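Local coordinates for exoribonuclease II, mitochondrial (Candida glabrata, PDB 6F3H), which probably degrades RNA from the 3' end as the magnesium-dependent nuclease component of the mitochondrial RNA degradosome mtEXO, at residues Q271-L279 with I288-R296; L497-L505 with H553-H561. The protein carries 1 engineered substitution. All blocks are in the same frame, centred on the assembly; numbering follows the deposited sequence.

Contact 1 of 2, residues Q271-L279 with I288-R296; sequences QEIKAFAKL and IAKRYDYIR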
ATOM      1  N   GLN A 271      30.448  30.032  -3.953  1.00 53.54           N
ATOM      2  CA  GLN A 271      30.881  30.437  -5.283  1.00 56.95           C
ATOM      3  C   GLN A 271      30.265  29.566  -6.352  1.00 56.18           C
ATOM      4  O   GLN A 271      29.880  30.056  -7.416  1.00 58.86           O
ATOM      5  CB  GLN A 271      32.393  30.401  -5.401  1.00 65.76           C
ATOM      6  CG  GLN A 271      32.854  30.906  -6.755  1.00 78.45           C
ATOM      7  CD  GLN A 271      34.345  30.745  -6.963  1.00 89.62           C
ATOM      8  OE1 GLN A 271      35.053  30.245  -6.087  1.00 93.79           O
ATOM      9  NE2 GLN A 271      34.838  31.195  -8.118  1.00 89.21           N
ATOM     10  N   GLU A 272      30.197  28.263  -6.106  1.00 53.83           N
ATOM     11  CA  GLU A 272      29.681  27.361  -7.126  1.00 56.08           C
ATOM     12  C   GLU A 272      28.177  27.472  -7.274  1.00 48.76           C
ATOM     13  O   GLU A 272      27.647  27.242  -8.359  1.00 47.68           O
ATOM     14  CB  GLU A 272      30.120  25.944  -6.831  1.00 65.01           C
ATOM     15  CG  GLU A 272      31.611  25.884  -6.929  1.00 74.35           C
ATOM     16  CD  GLU A 272      32.050  25.863  -8.375  1.00 86.33           C
ATOM     17  OE1 GLU A 272      31.982  24.782  -8.990  1.00 91.49           O
ATOM     18  OE2 GLU A 272      32.420  26.936  -8.914  1.00 90.76           O
ATOM     19  N   ILE A 273      27.472  27.778  -6.196  1.00 42.46           N
ATOM     20  CA  ILE A 273      26.086  28.192  -6.344  1.00 43.52           C
ATOM     21  C   ILE A 273      26.009  29.366  -7.301  1.00 48.23           C
ATOM     22  O   ILE A 273      25.175  29.403  -8.211  1.00 51.76           O
ATOM     23  CB  ILE A 273      25.507  28.575  -4.971  1.00 46.71           C
ATOM     24  CG1 ILE A 273      25.407  27.365  -4.053  1.00 41.97           C
ATOM     25  CG2 ILE A 273      24.159  29.275  -5.125  1.00 52.41           C
ATOM     26  CD1 ILE A 273      24.619  27.644  -2.795  1.00 41.84           C
ATOM     27  N   LYS A 274      26.897  30.336  -7.110  1.00 50.51           N
ATOM     28  CA  LYS A 274      26.848  31.564  -7.885  1.00 51.48           C
ATOM     29  C   LYS A 274      27.195  31.306  -9.342  1.00 47.48           C
ATOM     30  O   LYS A 274      26.530  31.821 -10.244  1.00 46.76           O
ATOM     31  CB  LYS A 274      27.812  32.588  -7.280  1.00 51.95           C
ATOM     32  CG  LYS A 274      27.360  33.171  -5.966  1.00 47.27           C
ATOM     33  CD  LYS A 274      28.514  33.850  -5.282  1.00 47.92           C
ATOM     34  CE  LYS A 274      28.173  34.269  -3.871  1.00 51.19           C
ATOM     35  NZ  LYS A 274      29.441  34.554  -3.146  1.00 57.82           N
ATOM     36  N   ALA A 275      28.234  30.510  -9.583  1.00 45.81           N
ATOM     37  CA  ALA A 275      28.620  30.185 -10.944  1.00 46.94           C
ATOM     38  C   ALA A 275      27.485  29.480 -11.669  1.00 55.00           C
ATOM     39  O   ALA A 275      27.189  29.786 -12.829  1.00 66.58           O
ATOM     40  CB  ALA A 275      29.874  29.318 -10.916  1.00 46.25           C
ATOM     41  N   PHE A 276      26.820  28.554 -10.982  1.00 50.66           N
ATOM     42  CA  PHE A 276      25.701  27.816 -11.562  1.00 48.66           C
ATOM     43  C   PHE A 276      24.541  28.736 -11.898  1.00 47.97           C
ATOM     44  O   PHE A 276      24.000  28.694 -13.005  1.00 45.67           O
ATOM     45  CB  PHE A 276      25.257  26.732 -10.590  1.00 52.38           C
ATOM     46  CG  PHE A 276      24.036  25.969 -11.032  1.00 53.85           C
ATOM     47  CD1 PHE A 276      24.162  24.835 -11.838  1.00 53.28           C
ATOM     48  CD2 PHE A 276      22.769  26.353 -10.622  1.00 50.34           C
ATOM     49  CE1 PHE A 276      23.048  24.127 -12.256  1.00 42.11           C
ATOM     50  CE2 PHE A 276      21.658  25.636 -11.025  1.00 44.14           C
ATOM     51  CZ  PHE A 276      21.804  24.524 -11.848  1.00 41.92           C
ATOM     52  N   ALA A 277      24.086  29.516 -10.927  1.00 48.89           N
ATOM     53  CA  ALA A 277      22.948  30.379 -11.192  1.00 50.57           C
ATOM     54  C   ALA A 277      23.224  31.309 -12.362  1.00 54.33           C
ATOM     55  O   ALA A 277      22.310  31.657 -13.114  1.00 58.43           O
ATOM     56  CB  ALA A 277      22.612  31.189  -9.943  1.00 47.96           C
ATOM     57  N   LYS A 278      24.481  31.663 -12.591  1.00 52.97           N
ATOM     58  CA  LYS A 278      24.752  32.527 -13.723  1.00 49.57           C
ATOM     59  C   LYS A 278      24.452  31.791 -15.008  1.00 54.55           C
ATOM     60  O   LYS A 278      23.714  32.291 -15.862  1.00 60.27           O
ATOM     61  CB  LYS A 278      26.189  33.009 -13.700  1.00 48.53           C
ATOM     62  CG  LYS A 278      26.303  34.321 -14.418  1.00 56.92           C
ATOM     63  CD  LYS A 278      27.689  34.555 -14.944  1.00 65.34           C
ATOM     64  CE  LYS A 278      27.994  36.040 -14.935  1.00 73.30           C
ATOM     65  NZ  LYS A 278      28.193  36.594 -13.536  1.00 77.89           N
ATOM     66  N   LEU A 279      24.974  30.566 -15.127  1.00 54.03           N
ATOM     67  CA  LEU A 279      24.741  29.735 -16.304  1.00 51.25           C
ATOM     68  C   LEU A 279      23.261  29.577 -16.599  1.00 58.16           C
ATOM     69  O   LEU A 279      22.833  29.605 -17.759  1.00 65.84           O
ATOM     70  CB  LEU A 279      25.364  28.361 -16.082  1.00 49.76           C
ATOM     71  CG  LEU A 279      26.839  28.385 -15.711  1.00 49.42           C
ATOM     72  CD1 LEU A 279      27.335  27.017 -15.371  1.00 47.76           C
ATOM     73  CD2 LEU A 279      27.590  28.881 -16.889  1.00 50.60           C
ATOM     74  N   ILE A 288      26.397  23.355 -17.679  1.00 65.41           N
ATOM     75  CA  ILE A 288      25.762  22.710 -16.541  1.00 57.57           C
ATOM     76  C   ILE A 288      25.952  21.215 -16.633  1.00 59.55           C
ATOM     77  O   ILE A 288      26.309  20.544 -15.653  1.00 65.03           O
ATOM     78  CB  ILE A 288      24.276  23.096 -16.526  1.00 49.52           C
ATOM     79  CG1 ILE A 288      24.150  24.597 -16.228  1.00 47.35           C
ATOM     80  CG2 ILE A 288      23.514  22.183 -15.622  1.00 47.10           C
ATOM     81  CD1 ILE A 288      22.755  25.150 -16.351  1.00 46.79           C
ATOM     82  N   ALA A 289      25.753  20.677 -17.826  1.00 55.00           N
ATOM     83  CA  ALA A 289      25.908  19.249 -18.023  1.00 55.29           C
ATOM     84  C   ALA A 289      27.319  18.828 -17.657  1.00 54.81           C
ATOM     85  O   ALA A 289      27.526  18.005 -16.763  1.00 56.36           O
ATOM     86  CB  ALA A 289      25.578  18.886 -19.465  1.00 58.30           C
ATOM     87  N   LYS A 290      28.308  19.377 -18.363  1.00 57.01           N
ATOM     88  CA  LYS A 290      29.672  18.908 -18.178  1.00 63.07           C
ATOM     89  C   LYS A 290      30.135  19.156 -16.752  1.00 61.86           C
ATOM     90  O   LYS A 290      30.781  18.299 -16.131  1.00 62.91           O
ATOM     91  CB  LYS A 290      30.596  19.596 -19.187  1.00 64.71           C
ATOM     92  N   ARG A 291      29.758  20.296 -16.195  1.00 57.44           N
ATOM     93  CA  ARG A 291      30.350  20.744 -14.951  1.00 59.03           C
ATOM     94  C   ARG A 291      29.510  20.399 -13.743  1.00 65.38           C
ATOM     95  O   ARG A 291      30.024  19.863 -12.757  1.00 73.89           O
ATOM     96  CB  ARG A 291      30.554  22.253 -14.995  1.00 57.68           C
ATOM     97  CG  ARG A 291      31.991  22.668 -15.123  1.00 62.32           C
ATOM     98  CD  ARG A 291      32.166  24.159 -14.824  1.00 70.91           C
ATOM     99  NE  ARG A 291      31.786  25.001 -15.953  1.00 76.30           N
ATOM    100  CZ  ARG A 291      31.724  26.332 -15.922  1.00 81.91           C
ATOM    101  NH1 ARG A 291      32.015  27.008 -14.810  1.00 79.90           N
ATOM    102  NH2 ARG A 291      31.364  26.991 -17.016  1.00 85.22           N
ATOM    103  N   TYR A 292      28.215  20.649 -13.824  1.00 60.41           N
ATOM    104  CA  TYR A 292      27.407  20.613 -12.622  1.00 52.87           C
ATOM    105  C   TYR A 292      26.401  19.487 -12.655  1.00 50.75           C
ATOM    106  O   TYR A 292      25.235  19.702 -12.330  1.00 42.27           O
ATOM    107  CB  TYR A 292      26.683  21.949 -12.445  1.00 50.66           C
ATOM    108  CG  TYR A 292      27.603  23.110 -12.131  1.00 53.73           C
ATOM    109  CD1 TYR A 292      28.313  23.159 -10.932  1.00 56.33           C
ATOM    110  CD2 TYR A 292      27.778  24.149 -13.030  1.00 52.65           C
ATOM    111  CE1 TYR A 292      29.170  24.229 -10.630  1.00 58.62           C
ATOM    112  CE2 TYR A 292      28.637  25.220 -12.743  1.00 55.28           C
ATOM    113  CZ  TYR A 292      29.325  25.257 -11.547  1.00 60.52           C
ATOM    114  OH  TYR A 292      30.168  26.316 -11.284  1.00 65.78           O
ATOM    115  N   ASP A 293      26.815  18.279 -13.022  1.00 53.49           N
ATOM    116  CA  ASP A 293      25.807  17.230 -12.990  1.00 58.11           C
ATOM    117  C   ASP A 293      25.466  16.859 -11.558  1.00 55.41           C
ATOM    118  O   ASP A 293      24.342  16.418 -11.280  1.00 53.20           O
ATOM    119  CB  ASP A 293      26.236  15.993 -13.778  1.00 64.99           C
ATOM    120  CG  ASP A 293      25.023  15.179 -14.288  1.00 70.34           C
ATOM    121  OD1 ASP A 293      24.007  15.799 -14.685  1.00 72.39           O
ATOM    122  OD2 ASP A 293      25.069  13.926 -14.281  1.00 70.57           O
ATOM    123  N   TYR A 294      26.402  17.043 -10.632  1.00 50.63           N
ATOM    124  CA  TYR A 294      26.051  16.765  -9.250  1.00 50.36           C
ATOM    125  C   TYR A 294      24.892  17.622  -8.762  1.00 50.60           C
ATOM    126  O   TYR A 294      24.191  17.226  -7.828  1.00 51.64           O
ATOM    127  CB  TYR A 294      27.268  16.933  -8.365  1.00 49.92           C
ATOM    128  CG  TYR A 294      27.794  18.338  -8.222  1.00 54.29           C
ATOM    129  CD1 TYR A 294      28.642  18.890  -9.176  1.00 57.95           C
ATOM    130  CD2 TYR A 294      27.483  19.098  -7.112  1.00 51.66           C
ATOM    131  CE1 TYR A 294      29.146  20.168  -9.024  1.00 56.56           C
ATOM    132  CE2 TYR A 294      27.981  20.375  -6.946  1.00 51.39           C
ATOM    133  CZ  TYR A 294      28.810  20.910  -7.896  1.00 59.06           C
ATOM    134  OH  TYR A 294      29.308  22.190  -7.691  1.00 66.55           O
ATOM    135  N   ILE A 295      24.635  18.757  -9.397  1.00 50.04           N
ATOM    136  CA  ILE A 295      23.484  19.540  -8.979  1.00 41.50           C
ATOM    137  C   ILE A 295      22.218  19.029  -9.621  1.00 48.09           C
ATOM    138  O   ILE A 295      21.145  19.053  -9.014  1.00 52.66           O
ATOM    139  CB  ILE A 295      23.694  21.022  -9.306  1.00 41.64           C
ATOM    140  CG1 ILE A 295      24.928  21.551  -8.581  1.00 41.79           C
ATOM    141  CG2 ILE A 295      22.445  21.812  -8.983  1.00 41.47           C
ATOM    142  CD1 ILE A 295      25.062  23.059  -8.629  1.00 41.90           C
ATOM    143  N   ARG A 296      22.290  18.565 -10.854  1.00 41.53           N
ATOM    144  CA  ARG A 296      21.087  17.987 -11.403  1.00 41.42           C
ATOM    145  C   ARG A 296      20.638  16.855 -10.513  1.00 45.80           C
ATOM    146  O   ARG A 296      19.472  16.790 -10.111  1.00 47.93           O
ATOM    147  CB  ARG A 296      21.328  17.515 -12.821  1.00 42.88           C
ATOM    148  CG  ARG A 296      21.400  18.652 -13.768  1.00 44.56           C
ATOM    149  CD  ARG A 296      21.148  18.179 -15.148  1.00 52.79           C
ATOM    150  NE  ARG A 296      22.179  17.338 -15.729  1.00 55.60           N
ATOM    151  CZ  ARG A 296      22.526  17.438 -17.006  1.00 59.71           C
ATOM    152  NH1 ARG A 296      21.932  18.342 -17.770  1.00 61.49           N
ATOM    153  NH2 ARG A 296      23.458  16.659 -17.524  1.00 61.34           N
TER
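Phe276 and Tyr292 form the aromatic centre of this helix-helix contact, an offset edge-to-face pair in which the edge of Phe276 is directed at the face of Tyr292. The evidence is a centroid separation of 5.7 Å, with ring planes at 90°. Phe276 CB supplies a CH-pi contact as well, lying over the middle of the tyrosine ring at 4.3 Å from its centroid. With CG anti to the backbone N (chi1 176°), the phenylalanine side chain slides past the tyrosine in the opposite direction, setting its CD1 edge at Tyr292 CG. Ile295 CD1 sits over one face of the Phe276 ring, 4.2 Å from its centroid. Ile288 CG2 adds an oblique contact 3.9 Å from Phe276 CE1.

Leu279 crosses the tyrosine at about a right angle and brings CD1 to the ring edge, 3.4 Å from Tyr292 CE2. At the far end of that ring Tyr292 OH lies 3.3 Å from Glu272 OE1 and from Glu272 OE2, within reach of a weak hydrogen bond to either. The main partner of Glu272 is Arg264, earlier on the same helix 251-281, which forms a salt bridge to OE1 and also reaches Tyr294 OH weakly.

Tyr292 is placed by the backbone: it leaves helical angles after helix 285-291 and occupies the N-cap position of helix 293-303, its O accepting from Ile295 N. Beyond the pair, Ile320 of helix 311-322 packs on Phe276. The chemistry implies a mainly apolar, ring-centred interface, at whose polar margin the salt bridge to Arg264 probably fixes the Glu272 carboxylate more firmly than the weak tyrosine bond does.

Contact 2 of 2, residues L497-L505 with H553-H561; sequences LVNKEDGGL and HTLATKLLH
The peptide carbonyl of Gly503 lies beside the methylenes of Lys558, the one flat group in a contact otherwise made by aliphatic side chains; the side chain of Asn499 borders the same lysine. The ring of His553 belongs to the helix's own packing: it carries Thr557 OG1 over one face, offset toward the rim, at some distance from the strand.

The motif is a beta-hairpin of the RNB domain packed against a helix. Strands 488-499 and 505-519 are joined by a type I turn from Lys500 to Gly503, and the axis of 553-561, part of helix 543-567, passes 10.8 Å from that of strand 497-499 at 87°. Gly503 has positive phi, and Lys500 N bonds to Gly504 O, which is consistent with a G1-type bulge following the turn.

Leu505 is the main apolar side chain offered by the hairpin. A chi1 of 167° sets CG anti to the backbone N, and chi2 of 80° splits the methyls between two helix residues: CD1 lies 3.8 Å from Leu555 CD2, whereas CD2 lies 3.9 Å from Leu559 CD2. Leu497 joins more loosely, its CD2 4.4 Å from Leu559 CD2, and is backed by Ile424 and Val507 of the flanking strands. Lys558 bends at chi3 and chi4, and its aliphatic part packs along the hairpin, CB being 4.1 Å from Leu505 CB. Helix 603-625 meets the helix through Ala556 and Leu560. Within the hairpin loop Asp502 and Gly504 form an Asx turn, Gly504 N donating to Asp502 OD1 at 2.7 Å from above the carboxylate plane.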
ATOM      1  N   LEU A 497     -23.270 -24.994  -5.554  1.00 71.17           N
ATOM      2  CA  LEU A 497     -24.262 -24.074  -5.051  1.00 67.61           C
ATOM      3  C   LEU A 497     -25.632 -24.557  -5.447  1.00 67.54           C
ATOM      4  O   LEU A 497     -25.837 -25.036  -6.566  1.00 67.11           O
ATOM      5  CB  LEU A 497     -24.055 -22.691  -5.599  1.00 66.85           C
ATOM      6  CG  LEU A 497     -22.714 -22.152  -5.184  1.00 65.16           C
ATOM      7  CD1 LEU A 497     -22.015 -21.660  -6.390  1.00 63.38           C
ATOM      8  CD2 LEU A 497     -23.028 -21.026  -4.264  1.00 63.91           C
ATOM      9  N   VAL A 498     -26.559 -24.403  -4.521  1.00 67.84           N
ATOM     10  CA  VAL A 498     -27.933 -24.825  -4.694  1.00 72.80           C
ATOM     11  C   VAL A 498     -28.825 -23.595  -4.631  1.00 78.35           C
ATOM     12  O   VAL A 498     -28.654 -22.747  -3.749  1.00 80.06           O
ATOM     13  CB  VAL A 498     -28.296 -25.861  -3.625  1.00 74.59           C
ATOM     14  CG1 VAL A 498     -27.229 -26.903  -3.614  1.00 73.59           C
ATOM     15  CG2 VAL A 498     -28.324 -25.222  -2.260  1.00 75.54           C
ATOM     16  N   ASN A 499     -29.722 -23.458  -5.600  1.00 84.90           N
ATOM     17  CA  ASN A 499     -30.741 -22.425  -5.491  1.00 90.09           C
ATOM     18  C   ASN A 499     -31.711 -22.829  -4.394  1.00 98.13           C
ATOM     19  O   ASN A 499     -32.095 -23.994  -4.293  1.00 94.89           O
ATOM     20  CB  ASN A 499     -31.470 -22.218  -6.817  1.00 87.92           C
ATOM     21  CG  ASN A 499     -30.526 -21.910  -7.954  1.00 91.36           C
ATOM     22  OD1 ASN A 499     -29.348 -22.266  -7.908  1.00 91.43           O
ATOM     23  ND2 ASN A 499     -31.041 -21.258  -8.993  1.00 94.54           N
ATOM     24  N   LYS A 500     -32.062 -21.872  -3.540  1.00111.29           N
ATOM     25  CA  LYS A 500     -32.925 -22.127  -2.395  1.00117.14           C
ATOM     26  C   LYS A 500     -34.357 -21.657  -2.663  1.00127.31           C
ATOM     27  O   LYS A 500     -34.629 -20.849  -3.556  1.00130.11           O
ATOM     28  CB  LYS A 500     -32.362 -21.458  -1.133  1.00114.65           C
ATOM     29  N   GLU A 501     -35.274 -22.203  -1.860  1.00131.25           N
ATOM     30  CA  GLU A 501     -36.706 -21.945  -2.007  1.00133.47           C
ATOM     31  C   GLU A 501     -37.031 -20.460  -1.924  1.00128.50           C
ATOM     32  O   GLU A 501     -37.724 -19.913  -2.790  1.00127.44           O
ATOM     33  CB  GLU A 501     -37.444 -22.702  -0.908  1.00141.20           C
ATOM     34  CG  GLU A 501     -36.636 -22.723   0.399  1.00148.12           C
ATOM     35  CD  GLU A 501     -37.106 -23.762   1.410  1.00152.90           C
ATOM     36  OE1 GLU A 501     -38.253 -24.249   1.294  1.00151.71           O
ATOM     37  OE2 GLU A 501     -36.316 -24.087   2.328  1.00156.08           O
ATOM     38  N   ASP A 502     -36.503 -19.783  -0.904  1.00124.24           N
ATOM     39  CA  ASP A 502     -36.742 -18.368  -0.653  1.00118.95           C
ATOM     40  C   ASP A 502     -36.345 -17.495  -1.842  1.00119.11           C
ATOM     41  O   ASP A 502     -36.502 -16.270  -1.797  1.00119.86           O
ATOM     42  CB  ASP A 502     -35.961 -17.947   0.599  1.00113.57           C
ATOM     43  CG  ASP A 502     -34.599 -18.643   0.697  1.00112.40           C
ATOM     44  OD1 ASP A 502     -34.035 -19.002  -0.356  1.00113.75           O
ATOM     45  OD2 ASP A 502     -34.091 -18.846   1.820  1.00110.67           O
ATOM     46  N   GLY A 503     -35.869 -18.124  -2.923  1.00115.85           N
ATOM     47  CA  GLY A 503     -35.152 -17.436  -3.970  1.00113.13           C
ATOM     48  C   GLY A 503     -33.674 -17.290  -3.680  1.00109.99           C
ATOM     49  O   GLY A 503     -32.902 -16.975  -4.594  1.00109.82           O
ATOM     50  N   GLY A 504     -33.265 -17.525  -2.436  1.00105.46           N
ATOM     51  CA  GLY A 504     -31.888 -17.442  -2.014  1.00 96.11           C
ATOM     52  C   GLY A 504     -31.039 -18.578  -2.556  1.00 88.73           C
ATOM     53  O   GLY A 504     -31.449 -19.389  -3.388  1.00 85.45           O
ATOM     54  N   LEU A 505     -29.796 -18.594  -2.088  1.00 86.59           N
ATOM     55  CA  LEU A 505     -28.798 -19.545  -2.546  1.00 82.15           C
ATOM     56  C   LEU A 505     -28.010 -20.106  -1.369  1.00 79.43           C
ATOM     57  O   LEU A 505     -27.787 -19.428  -0.365  1.00 78.34           O
ATOM     58  CB  LEU A 505     -27.879 -18.864  -3.566  1.00 77.76           C
ATOM     59  CG  LEU A 505     -26.568 -19.459  -4.044  1.00 72.94           C
ATOM     60  CD1 LEU A 505     -26.835 -20.494  -5.090  1.00 76.20           C
ATOM     61  CD2 LEU A 505     -25.806 -18.347  -4.652  1.00 72.59           C
ATOM     62  N   HIS A 553     -23.834 -15.057 -13.863  1.00 60.46           N
ATOM     63  CA  HIS A 553     -24.241 -13.727 -13.447  1.00 58.63           C
ATOM     64  C   HIS A 553     -25.421 -13.783 -12.489  1.00 57.93           C
ATOM     65  O   HIS A 553     -25.457 -13.053 -11.491  1.00 58.45           O
ATOM     66  CB  HIS A 553     -24.564 -12.880 -14.673  1.00 61.27           C
ATOM     67  CG  HIS A 553     -25.171 -11.552 -14.348  1.00 66.20           C
ATOM     68  ND1 HIS A 553     -26.518 -11.298 -14.479  1.00 68.44           N
ATOM     69  CD2 HIS A 553     -24.613 -10.409 -13.880  1.00 67.28           C
ATOM     70  CE1 HIS A 553     -26.760 -10.051 -14.125  1.00 69.15           C
ATOM     71  NE2 HIS A 553     -25.623  -9.491 -13.747  1.00 68.48           N
ATOM     72  N   THR A 554     -26.399 -14.639 -12.771  1.00 57.46           N
ATOM     73  CA  THR A 554     -27.545 -14.728 -11.874  1.00 59.61           C
ATOM     74  C   THR A 554     -27.147 -15.308 -10.520  1.00 61.90           C
ATOM     75  O   THR A 554     -27.742 -14.960  -9.492  1.00 65.80           O
ATOM     76  CB  THR A 554     -28.633 -15.551 -12.538  1.00 57.72           C
ATOM     77  OG1 THR A 554     -28.027 -16.735 -13.045  1.00 64.13           O
ATOM     78  CG2 THR A 554     -29.235 -14.770 -13.722  1.00 58.25           C
ATOM     79  N   LEU A 555     -26.119 -16.158 -10.493  1.00 56.81           N
ATOM     80  CA  LEU A 555     -25.631 -16.692  -9.228  1.00 52.43           C
ATOM     81  C   LEU A 555     -24.960 -15.619  -8.393  1.00 50.54           C
ATOM     82  O   LEU A 555     -25.191 -15.531  -7.181  1.00 51.57           O
ATOM     83  CB  LEU A 555     -24.666 -17.842  -9.487  1.00 55.16           C
ATOM     84  CG  LEU A 555     -25.325 -19.147  -9.925  1.00 55.24           C
ATOM     85  CD1 LEU A 555     -24.309 -20.114 -10.494  1.00 53.75           C
ATOM     86  CD2 LEU A 555     -25.981 -19.739  -8.705  1.00 54.72           C
ATOM     87  N   ALA A 556     -24.135 -14.786  -9.020  1.00 53.17           N
ATOM     88  CA  ALA A 556     -23.470 -13.722  -8.279  1.00 49.05           C
ATOM     89  C   ALA A 556     -24.483 -12.790  -7.647  1.00 52.35           C
ATOM     90  O   ALA A 556     -24.351 -12.430  -6.475  1.00 60.70           O
ATOM     91  CB  ALA A 556     -22.536 -12.936  -9.191  1.00 47.71           C
ATOM     92  N   THR A 557     -25.530 -12.427  -8.387  1.00 51.13           N
ATOM     93  CA  THR A 557     -26.506 -11.501  -7.838  1.00 51.55           C
ATOM     94  C   THR A 557     -27.033 -12.013  -6.508  1.00 53.75           C
ATOM     95  O   THR A 557     -27.128 -11.258  -5.535  1.00 58.26           O
ATOM     96  CB  THR A 557     -27.645 -11.299  -8.846  1.00 56.09           C
ATOM     97  OG1 THR A 557     -27.128 -10.675 -10.029  1.00 50.88           O
ATOM     98  CG2 THR A 557     -28.749 -10.417  -8.273  1.00 61.52           C
ATOM     99  N   LYS A 558     -27.247 -13.317  -6.404  1.00 52.69           N
ATOM    100  CA  LYS A 558     -27.750 -13.841  -5.150  1.00 55.75           C
ATOM    101  C   LYS A 558     -26.655 -13.939  -4.117  1.00 56.66           C
ATOM    102  O   LYS A 558     -26.929 -13.817  -2.923  1.00 60.59           O
ATOM    103  CB  LYS A 558     -28.398 -15.191  -5.379  1.00 64.00           C
ATOM    104  CG  LYS A 558     -29.410 -15.133  -6.504  1.00 72.95           C
ATOM    105  CD  LYS A 558     -30.501 -16.153  -6.305  1.00 77.77           C
ATOM    106  CE  LYS A 558     -30.127 -17.479  -6.903  1.00 83.75           C
ATOM    107  NZ  LYS A 558     -30.417 -17.487  -8.363  1.00 89.66           N
ATOM    108  N   LEU A 559     -25.420 -14.148  -4.569  1.00 57.31           N
ATOM    109  CA  LEU A 559     -24.260 -14.149  -3.683  1.00 54.47           C
ATOM    110  C   LEU A 559     -24.075 -12.790  -3.041  1.00 56.30           C
ATOM    111  O   LEU A 559     -23.817 -12.674  -1.837  1.00 61.28           O
ATOM    112  CB  LEU A 559     -23.006 -14.505  -4.477  1.00 53.83           C
ATOM    113  CG  LEU A 559     -22.711 -15.941  -4.879  1.00 49.88           C
ATOM    114  CD1 LEU A 559     -21.494 -15.992  -5.786  1.00 46.60           C
ATOM    115  CD2 LEU A 559     -22.457 -16.722  -3.637  1.00 47.89           C
ATOM    116  N   LEU A 560     -24.138 -11.752  -3.856  1.00 55.28           N
ATOM    117  CA  LEU A 560     -24.000 -10.405  -3.339  1.00 53.94           C
ATOM    118  C   LEU A 560     -25.155 -10.069  -2.410  1.00 59.50           C
ATOM    119  O   LEU A 560     -24.941  -9.619  -1.283  1.00 68.79           O
ATOM    120  CB  LEU A 560     -23.918  -9.435  -4.505  1.00 52.14           C
ATOM    121  CG  LEU A 560     -24.104  -7.958  -4.194  1.00 50.30           C
ATOM    122  CD1 LEU A 560     -23.068  -7.483  -3.188  1.00 48.55           C
ATOM    123  CD2 LEU A 560     -24.098  -7.133  -5.504  1.00 44.48           C
ATOM    124  N   HIS A 561     -26.389 -10.306  -2.858  1.00 57.33           N
ATOM    125  CA  HIS A 561     -27.538 -10.042  -2.002  1.00 57.67           C
ATOM    126  C   HIS A 561     -27.418 -10.778  -0.673  1.00 56.59           C
ATOM    127  O   HIS A 561     -27.850 -10.273   0.371  1.00 57.14           O
ATOM    128  CB  HIS A 561     -28.806 -10.429  -2.739  1.00 62.13           C
ATOM    129  CG  HIS A 561     -30.051 -10.207  -1.947  1.00 72.69           C
ATOM    130  ND1 HIS A 561     -30.449 -11.050  -0.931  1.00 73.19           N
ATOM    131  CD2 HIS A 561     -30.974  -9.217  -2.001  1.00 75.79           C
ATOM    132  CE1 HIS A 561     -31.577 -10.605  -0.410  1.00 74.31           C
ATOM    133  NE2 HIS A 561     -31.916  -9.491  -1.039  1.00 76.33           N
TER

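In the fold
Following the chain from the N terminus, contact 1 comes first: at the end of helix 251-281 the chain reverses through eight residues, five of them helical, and 288-296 folds back on 271-279, joining the long helix to helices 285-291 and 293-303. The chain then runs on through further helices to the hairpin of contact 2, whose two segments both fall within the RNB domain. There contact 2 closes a wider loop of 47 residues, bringing helix 543-567 onto the end of the hairpin formed by strands 488-499 and 505-519. The two contacts lie in series, neither nesting nor crossing. The centres of contact 1 and contact 2 are about 69 Å apart, on opposite sides of the chain's centre.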